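Local coordinates for putative secreted lipase (Streptomyces sp. W007, PDB 5H6B), which probably hydrolyses the ester bonds of triacylglycerols as a secreted, thermostable lipase of the alpha/beta-hydrolase clan, at residues 106-111 and 230-235; 196-201 and 220-225; 242-247 and 256-261. All blocks are in the same frame, centred on the assembly; numbering follows the deposited sequence.

Interaction 1 (106-111 and 230-235)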
loop_
_atom_site.group_PDB
_atom_site.type_symbol
_atom_site.label_atom_id
_atom_site.label_comp_id
_atom_site.label_asym_id
_atom_site.label_seq_id
_atom_site.Cartn_x
_atom_site.Cartn_y
_atom_site.Cartn_z
ATOM N N VAL A 106 0.343 0.353 5.328
ATOM C CA VAL A 106 0.597 1.297 4.251
ATOM C C VAL A 106 0.945 0.505 2.998
ATOM O O VAL A 106 1.840 -0.333 3.022
ATOM C CB VAL A 106 1.737 2.285 4.564
ATOM C CG1 VAL A 106 1.880 3.283 3.415
ATOM C CG2 VAL A 106 1.478 3.023 5.875
ATOM N N GLY A 107 0.249 0.796 1.902
ATOM C CA GLY A 107 0.449 0.083 0.657
ATOM C C GLY A 107 0.492 0.959 -0.583
ATOM O O GLY A 107 -0.230 1.946 -0.688
ATOM N N HIS A 108 1.329 0.569 -1.533
ATOM C CA HIS A 108 1.490 1.287 -2.794
ATOM C C HIS A 108 0.855 0.487 -3.908
ATOM O O HIS A 108 1.167 -0.704 -4.065
ATOM C CB HIS A 108 2.984 1.484 -3.093
ATOM C CG HIS A 108 3.257 2.259 -4.350
ATOM N ND1 HIS A 108 4.457 2.189 -5.025
ATOM C CD2 HIS A 108 2.474 3.094 -5.070
ATOM C CE1 HIS A 108 4.402 2.964 -6.091
ATOM N NE2 HIS A 108 3.209 3.519 -6.141
ATOM N N SER A 109 -0.022 1.140 -4.687
ATOM C CA SER A 109 -0.536 0.567 -5.941
ATOM C C SER A 109 -1.325 -0.710 -5.645
ATOM O O SER A 109 -2.183 -0.671 -4.756
ATOM C CB SER A 109 0.618 0.343 -6.929
ATOM O OG SER A 109 0.109 0.002 -8.194
ATOM N N GLN A 110 -1.023 -1.839 -6.298
ATOM C CA GLN A 110 -1.603 -3.128 -5.863
ATOM C C GLN A 110 -1.587 -3.330 -4.350
ATOM O O GLN A 110 -2.549 -3.870 -3.793
ATOM C CB GLN A 110 -0.923 -4.333 -6.514
ATOM C CG GLN A 110 -1.581 -5.679 -6.172
ATOM C CD GLN A 110 -0.892 -6.889 -6.812
ATOM O OE1 GLN A 110 -0.165 -6.772 -7.804
ATOM N NE2 GLN A 110 -1.143 -8.050 -6.257
ATOM N N GLY A 111 -0.517 -2.918 -3.679
ATOM C CA GLY A 111 -0.419 -3.119 -2.234
ATOM C C GLY A 111 -1.343 -2.265 -1.380
ATOM O O GLY A 111 -1.550 -2.565 -0.212
ATOM N N SER A 230 4.566 14.102 -9.370
ATOM C CA SER A 230 4.798 12.654 -9.286
ATOM C C SER A 230 3.749 11.868 -10.042
ATOM O O SER A 230 2.571 12.171 -9.962
ATOM C CB SER A 230 4.799 12.147 -7.832
ATOM O OG SER A 230 6.009 12.478 -7.196
ATOM N N GLU A 231 4.198 10.849 -10.758
ATOM C CA GLU A 231 3.310 9.883 -11.391
ATOM C C GLU A 231 3.203 8.632 -10.490
ATOM O O GLU A 231 3.530 8.686 -9.300
ATOM C CB GLU A 231 3.739 9.604 -12.849
ATOM C CG GLU A 231 5.203 9.218 -13.089
ATOM C CD GLU A 231 5.646 8.015 -12.280
ATOM O OE1 GLU A 231 6.371 8.206 -11.266
ATOM O OE2 GLU A 231 5.251 6.877 -12.631
ATOM N N HIS A 232 2.735 7.525 -11.049
ATOM C CA HIS A 232 2.324 6.371 -10.269
ATOM C C HIS A 232 3.462 5.746 -9.441
ATOM O O HIS A 232 3.259 5.386 -8.275
ATOM C CB HIS A 232 1.701 5.334 -11.197
ATOM C CG HIS A 232 1.141 4.146 -10.491
ATOM N ND1 HIS A 232 -0.102 4.144 -9.893
ATOM C CD2 HIS A 232 1.652 2.905 -10.301
ATOM C CE1 HIS A 232 -0.326 2.963 -9.348
ATOM N NE2 HIS A 232 0.717 2.189 -9.592
ATOM N N VAL A 233 4.643 5.628 -10.034
ATOM C CA VAL A 233 5.732 4.950 -9.358
ATOM C C VAL A 233 6.376 5.853 -8.312
ATOM O O VAL A 233 6.566 5.434 -7.176
ATOM C CB VAL A 233 6.758 4.369 -10.375
ATOM C CG1 VAL A 233 7.972 3.768 -9.662
ATOM C CG2 VAL A 233 6.064 3.294 -11.215
ATOM N N ALA A 234 6.665 7.085 -8.711
ATOM C CA ALA A 234 7.332 8.055 -7.866
ATOM C C ALA A 234 6.600 8.307 -6.560
ATOM O O ALA A 234 7.234 8.344 -5.501
ATOM C CB ALA A 234 7.521 9.370 -8.614
ATOM N N ILE A 235 5.277 8.456 -6.637
ATOM C CA ILE A 235 4.467 8.801 -5.463
ATOM C C ILE A 235 4.615 7.776 -4.322
ATOM O O ILE A 235 4.633 8.159 -3.161
ATOM C CB ILE A 235 2.977 9.051 -5.826
ATOM C CG1 ILE A 235 2.216 9.724 -4.665
ATOM C CG2 ILE A 235 2.262 7.775 -6.236
ATOM C CD1 ILE A 235 0.762 10.009 -5.004
#
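S109 and H232 meet where strand 103-108 turns into helix 110-113, in what is probably a nucleophile elbow with the GxSxG pattern of G107, S109 and G111, and the serine can be traced outward. Its CB packs against one face of the H108 ring, displaced toward the rim, and also comes within 3.2 Å of H232 NE2. The tip, OG, is 2.7 Å from H232 NE2 in a hydrogen bond that either group could donate, and it lies in the imidazole plane at the ring edge. With OG anti to the backbone N (chi1 -171°), the hydroxyl faces the histidine. The backbone of S109, at phi 63° and psi -127°, shows the strain expected of this tight turn.

The neighbouring residue H108 makes a second bond to the same histidine, but to its backbone: H108 NE2 donates to H232 O over 2.8 Å, the acceptor lying near the ring plane. The H108 and H232 rings are inclined obliquely, with centroids 5.5 Å apart. Ahead of H232, the E231 carboxylate caps the start of the helix, accepting from V233 N and A234 N.

D200 accepts from H232 ND1 on the far side of the imidazole. The geometry is therefore consistent with a Ser-His-Asp triad in which H232 would relay a proton from S109, while H108 holds the histidine's carbonyl.

Interaction 2 (196-201 and 220-225)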
loop_
_atom_site.group_PDB
_atom_site.type_symbol
_atom_site.label_atom_id
_atom_site.label_comp_id
_atom_site.label_asym_id
_atom_site.label_seq_id
_atom_site.Cartn_x
_atom_site.Cartn_y
_atom_site.Cartn_z
ATOM N N ALA A 196 -3.561 10.070 -3.880
ATOM C CA ALA A 196 -3.537 9.887 -5.305
ATOM C C ALA A 196 -2.901 11.091 -5.959
ATOM O O ALA A 196 -2.863 12.188 -5.374
ATOM C CB ALA A 196 -4.951 9.695 -5.832
ATOM N N THR A 197 -2.422 10.874 -7.183
ATOM C CA THR A 197 -1.846 11.938 -8.014
ATOM C C THR A 197 -2.626 12.015 -9.336
ATOM O O THR A 197 -2.952 10.989 -9.967
ATOM C CB THR A 197 -0.340 11.739 -8.294
ATOM O OG1 THR A 197 0.097 12.687 -9.268
ATOM C CG2 THR A 197 -0.015 10.326 -8.806
ATOM N N LYS A 198 -2.878 13.239 -9.772
ATOM C CA LYS A 198 -3.670 13.487 -10.959
ATOM C C LYS A 198 -2.856 13.156 -12.197
ATOM O O LYS A 198 -3.415 13.032 -13.256
ATOM C CB LYS A 198 -4.128 14.946 -11.007
ATOM C CG LYS A 198 -3.092 15.902 -11.580
ATOM C CD LYS A 198 -3.349 17.340 -11.193
ATOM C CE LYS A 198 -4.622 17.875 -11.797
ATOM N NZ LYS A 198 -4.839 19.249 -11.271
ATOM N N TYR A 199 -1.531 13.030 -12.063
ATOM C CA TYR A 199 -0.679 12.605 -13.177
ATOM C C TYR A 199 -0.477 11.079 -13.218
ATOM O O TYR A 199 0.426 10.601 -13.907
ATOM C CB TYR A 199 0.657 13.339 -13.107
ATOM C CG TYR A 199 0.468 14.825 -13.035
ATOM C CD1 TYR A 199 0.068 15.558 -14.162
ATOM C CD2 TYR A 199 0.644 15.504 -11.830
ATOM C CE1 TYR A 199 -0.122 16.932 -14.096
ATOM C CE2 TYR A 199 0.462 16.875 -11.752
ATOM C CZ TYR A 199 0.070 17.583 -12.878
ATOM O OH TYR A 199 -0.111 18.947 -12.755
ATOM N N ASP A 200 -1.327 10.320 -12.514
ATOM C CA ASP A 200 -1.263 8.866 -12.564
ATOM C C ASP A 200 -1.538 8.367 -13.985
ATOM O O ASP A 200 -2.597 8.607 -14.530
ATOM C CB ASP A 200 -2.230 8.236 -11.572
ATOM C CG ASP A 200 -1.830 6.815 -11.178
ATOM O OD1 ASP A 200 -1.634 5.985 -12.099
ATOM O OD2 ASP A 200 -1.744 6.519 -9.947
ATOM N N GLN A 201 -0.564 7.660 -14.555
ATOM C CA GLN A 201 -0.662 7.087 -15.907
ATOM C C GLN A 201 -1.069 5.604 -15.948
ATOM O O GLN A 201 -1.355 5.073 -17.021
ATOM C CB GLN A 201 0.673 7.305 -16.647
ATOM C CG GLN A 201 1.832 6.335 -16.321
ATOM C CD GLN A 201 2.557 6.599 -15.001
ATOM O OE1 GLN A 201 1.952 7.036 -14.009
ATOM N NE2 GLN A 201 3.865 6.299 -14.974
ATOM N N LEU A 220 -5.706 14.474 -2.688
ATOM C CA LEU A 220 -5.080 14.719 -3.961
ATOM C C LEU A 220 -3.730 15.360 -3.676
ATOM O O LEU A 220 -3.663 16.438 -3.062
ATOM C CB LEU A 220 -5.938 15.648 -4.814
ATOM C CG LEU A 220 -5.409 15.927 -6.226
ATOM C CD1 LEU A 220 -5.301 14.637 -7.027
ATOM C CD2 LEU A 220 -6.293 16.943 -6.951
ATOM N N LEU A 221 -2.665 14.696 -4.127
ATOM C CA LEU A 221 -1.289 15.152 -3.904
ATOM C C LEU A 221 -1.044 16.605 -4.326
ATOM O O LEU A 221 -0.296 17.341 -3.669
ATOM C CB LEU A 221 -0.302 14.244 -4.668
ATOM C CG LEU A 221 1.195 14.537 -4.547
ATOM C CD1 LEU A 221 1.627 14.278 -3.109
ATOM C CD2 LEU A 221 1.994 13.708 -5.560
ATOM N N GLN A 222 -1.664 17.009 -5.426
ATOM C CA GLN A 222 -1.478 18.347 -5.942
ATOM C C GLN A 222 -2.205 19.410 -5.073
ATOM O O GLN A 222 -1.822 20.570 -5.127
ATOM C CB GLN A 222 -1.849 18.446 -7.414
ATOM C CG GLN A 222 -0.876 17.711 -8.357
ATOM C CD GLN A 222 -0.890 16.190 -8.205
ATOM O OE1 GLN A 222 0.148 15.535 -8.207
ATOM N NE2 GLN A 222 -2.066 15.632 -8.053
ATOM N N ASP A 223 -3.204 19.018 -4.265
ATOM C CA ASP A 223 -3.777 19.925 -3.240
ATOM C C ASP A 223 -2.760 20.262 -2.165
ATOM O O ASP A 223 -2.790 21.356 -1.616
ATOM C CB ASP A 223 -5.036 19.338 -2.556
ATOM C CG ASP A 223 -6.262 19.351 -3.453
ATOM O OD1 ASP A 223 -6.277 20.101 -4.435
ATOM O OD2 ASP A 223 -7.218 18.596 -3.188
ATOM N N LEU A 224 -1.876 19.309 -1.873
ATOM C CA LEU A 224 -0.808 19.482 -0.890
ATOM C C LEU A 224 0.356 20.287 -1.480
ATOM O O LEU A 224 0.895 21.168 -0.823
ATOM C CB LEU A 224 -0.306 18.113 -0.416
ATOM C CG LEU A 224 -1.353 17.125 0.092
ATOM C CD1 LEU A 224 -0.689 15.807 0.424
ATOM C CD2 LEU A 224 -2.071 17.722 1.302
ATOM N N CYS A 225 0.761 19.947 -2.699
ATOM C CA CYS A 225 1.770 20.694 -3.414
ATOM C C CYS A 225 1.399 20.737 -4.899
ATOM O O CYS A 225 1.557 19.739 -5.598
ATOM C CB CYS A 225 3.158 20.088 -3.211
ATOM S SG CYS A 225 4.495 21.007 -4.019
#
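L221 N and A196 O join the ends of two neighbouring strands through a nearly straight hydrogen bond of 2.8 Å. From this backbone link the side chains of both segments fan out, and their torsions decide what they touch. L220 CD1 reaches back to within 3.8 Å of A196 O and also passes K198 N. L221 CD2 comes to 4.1 Å from T197 CB.

The junction lies at the edge of the parallel sheet of this alpha/beta-hydrolase fold: A196 and L220 pair where strands 191-196 and 216-220 end, and the loop after A196 carries D200, the probable acid of the catalytic triad. That loop is shaped by a type I turn from T197 to D200 and by an ST turn, with T197 OG1 accepting from Y199 N at 3.3 Å. The same hydroxyl is bonded to S230 O in the neighbouring loop.

K198 takes an awkward rotamer, with CG between the backbone N and the carbonyl carbon (chi1 83°). This lays K198 CG over the centre of the Y199 ring, 3.6 Å above its plane. Q222 CG lies 3.7 Å from Y199 CE2 and 3.8 Å from K198 CD, and the bend at chi2 beyond it turns the amide back toward the 196-201 segment. The amide ends at the edge of the tyrosine ring, the two planes 82° apart, with T197 and K198 beside it.

Interaction 3 (242-247 and 256-261)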
loop_
_atom_site.group_PDB
_atom_site.type_symbol
_atom_site.label_atom_id
_atom_site.label_comp_id
_atom_site.label_asym_id
_atom_site.label_seq_id
_atom_site.Cartn_x
_atom_site.Cartn_y
_atom_site.Cartn_z
ATOM N N ALA A 242 4.175 12.973 -0.272
ATOM C CA ALA A 242 3.297 11.835 -0.033
ATOM C C ALA A 242 3.612 11.152 1.296
ATOM O O ALA A 242 2.700 10.873 2.075
ATOM C CB ALA A 242 3.355 10.839 -1.169
ATOM N N PHE A 243 4.889 10.926 1.588
ATOM C CA PHE A 243 5.240 10.222 2.831
ATOM C C PHE A 243 4.939 11.026 4.113
ATOM O O PHE A 243 4.575 10.442 5.132
ATOM C CB PHE A 243 6.702 9.722 2.793
ATOM C CG PHE A 243 7.013 8.771 1.643
ATOM C CD1 PHE A 243 6.012 8.021 1.000
ATOM C CD2 PHE A 243 8.333 8.599 1.218
ATOM C CE1 PHE A 243 6.326 7.142 -0.045
ATOM C CE2 PHE A 243 8.645 7.719 0.170
ATOM C CZ PHE A 243 7.642 6.988 -0.453
ATOM N N HIS A 244 5.064 12.350 4.055
ATOM C CA HIS A 244 4.633 13.211 5.159
ATOM C C HIS A 244 3.155 13.026 5.445
ATOM O O HIS A 244 2.746 12.935 6.623
ATOM C CB HIS A 244 4.909 14.673 4.849
ATOM C CG HIS A 244 4.780 15.573 6.034
ATOM N ND1 HIS A 244 3.614 16.253 6.332
ATOM C CD2 HIS A 244 5.676 15.908 6.995
ATOM C CE1 HIS A 244 3.803 16.964 7.431
ATOM N NE2 HIS A 244 5.044 16.776 7.850
ATOM N N GLU A 245 2.363 12.963 4.366
ATOM C CA GLU A 245 0.929 12.699 4.485
ATOM C C GLU A 245 0.661 11.304 5.050
ATOM O O GLU A 245 -0.248 11.131 5.839
ATOM C CB GLU A 245 0.214 12.923 3.150
ATOM C CG GLU A 245 -1.294 13.057 3.258
ATOM C CD GLU A 245 -1.748 14.299 4.037
ATOM O OE1 GLU A 245 -0.924 15.156 4.411
ATOM O OE2 GLU A 245 -2.954 14.418 4.277
ATOM N N VAL A 246 1.495 10.325 4.702
ATOM C CA VAL A 246 1.426 9.012 5.345
ATOM C C VAL A 246 1.685 9.112 6.858
ATOM O O VAL A 246 0.992 8.474 7.654
ATOM C CB VAL A 246 2.399 7.993 4.704
ATOM C CG1 VAL A 246 2.391 6.668 5.461
ATOM C CG2 VAL A 246 2.034 7.754 3.251
ATOM N N ALA A 247 2.696 9.879 7.244
ATOM C CA ALA A 247 3.007 10.086 8.659
ATOM C C ALA A 247 1.864 10.819 9.414
ATOM O O ALA A 247 1.626 10.532 10.560
ATOM C CB ALA A 247 4.321 10.834 8.809
ATOM N N THR A 256 0.532 17.632 10.910
ATOM C CA THR A 256 0.700 19.041 10.515
ATOM C C THR A 256 0.490 19.137 9.002
ATOM O O THR A 256 0.810 18.193 8.272
ATOM C CB THR A 256 2.094 19.586 10.895
ATOM O OG1 THR A 256 3.117 18.847 10.206
ATOM C CG2 THR A 256 2.322 19.468 12.405
ATOM N N PRO A 257 -0.057 20.261 8.514
ATOM C CA PRO A 257 -0.382 20.268 7.088
ATOM C C PRO A 257 0.829 19.953 6.210
ATOM O O PRO A 257 1.953 20.368 6.516
ATOM C CB PRO A 257 -0.893 21.693 6.835
ATOM C CG PRO A 257 -1.300 22.198 8.177
ATOM C CD PRO A 257 -0.360 21.553 9.154
ATOM N N THR A 258 0.586 19.190 5.151
ATOM C CA THR A 258 1.616 18.834 4.192
ATOM C C THR A 258 1.638 19.872 3.057
ATOM O O THR A 258 0.632 20.100 2.387
ATOM C CB THR A 258 1.390 17.408 3.659
ATOM O OG1 THR A 258 1.339 16.485 4.761
ATOM C CG2 THR A 258 2.551 17.009 2.754
ATOM N N THR A 259 2.796 20.496 2.862
ATOM C CA THR A 259 2.993 21.493 1.820
ATOM C C THR A 259 4.213 21.086 0.976
ATOM O O THR A 259 4.846 20.068 1.258
ATOM C CB THR A 259 3.224 22.905 2.426
ATOM O OG1 THR A 259 4.507 22.963 3.045
ATOM C CG2 THR A 259 2.175 23.244 3.474
ATOM N N CYS A 260 4.545 21.894 -0.033
ATOM C CA CYS A 260 5.770 21.709 -0.820
ATOM C C CYS A 260 7.072 21.640 0.038
ATOM O O CYS A 260 8.043 20.966 -0.346
ATOM C CB CYS A 260 5.876 22.807 -1.881
ATOM S SG CYS A 260 4.474 22.870 -3.060
ATOM N N ALA A 261 7.074 22.310 1.199
ATOM C CA ALA A 261 8.217 22.306 2.124
ATOM C C ALA A 261 8.594 20.916 2.612
ATOM O O ALA A 261 9.738 20.698 3.004
ATOM C CB ALA A 261 7.953 23.216 3.311
HETATM O O HOH W 1 5.968 17.261 10.170
#
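H244 is the first residue along 242-247 to meet the chain coming back, and its imidazole edge does the work. H244 ND1 donates to T258 OG1 over 2.8 Å, an almost straight bond (168°) lying close to the ring plane. Next round the rim, H244 CE1 comes to 3.3 Å from T256 O, and beyond it NE2 and T256 OG1 share a water. The CG2 methyl of T258 packs 3.9 Å from H244 CB, the two side chains running past each other in opposite directions.

E245 follows. A bend at chi2 (65°) swings its carboxylate round to the threonine, and T258 OG1 donates to E245 OE1 over 2.6 Å, meeting that oxygen nearly end-on. N248, farther along the helix, also donates to OE1, while OE2 is salt-bridged to R217.

The loop is thereby fastened to the flank of helix 240-250, and the chain then enters the short 3-10 segment where C260 forms a disulfide with C225. Exchanging T258 for a valine would probably leave H244 ND1 without its acceptor and E245 OE1 without one of its donors.

Because the threonine hydroxyl accepts from the histidine and donates to the glutamate, the bonds run in one direction toward a carboxylate, whose negative charge would probably polarise the hydroxyl and make it a better acceptor for H244.

Interaction 1 is the core contact, its centre about 7 Å from the chain centre; interactions 2 and 3, about 16 and 17 Å out, are only partly buried. The chemistry follows: a histidine-serine pair and a buried carbonyl bond in the first, strand-end bonding with aliphatic and aromatic packing in the second, and a histidine-threonine-glutamate chain with a water in the third. Interactions 1 and 2 adjoin at the presumed active site, where D200 and Q201 bond to H232 and T197 to S230. The C225-C260 disulfide joins interactions 2 and 3. Helices 232-237 and 240-250 follow each other, and I235 O packs against A242 CB and F243 CE1, linking interactions 1 and 3.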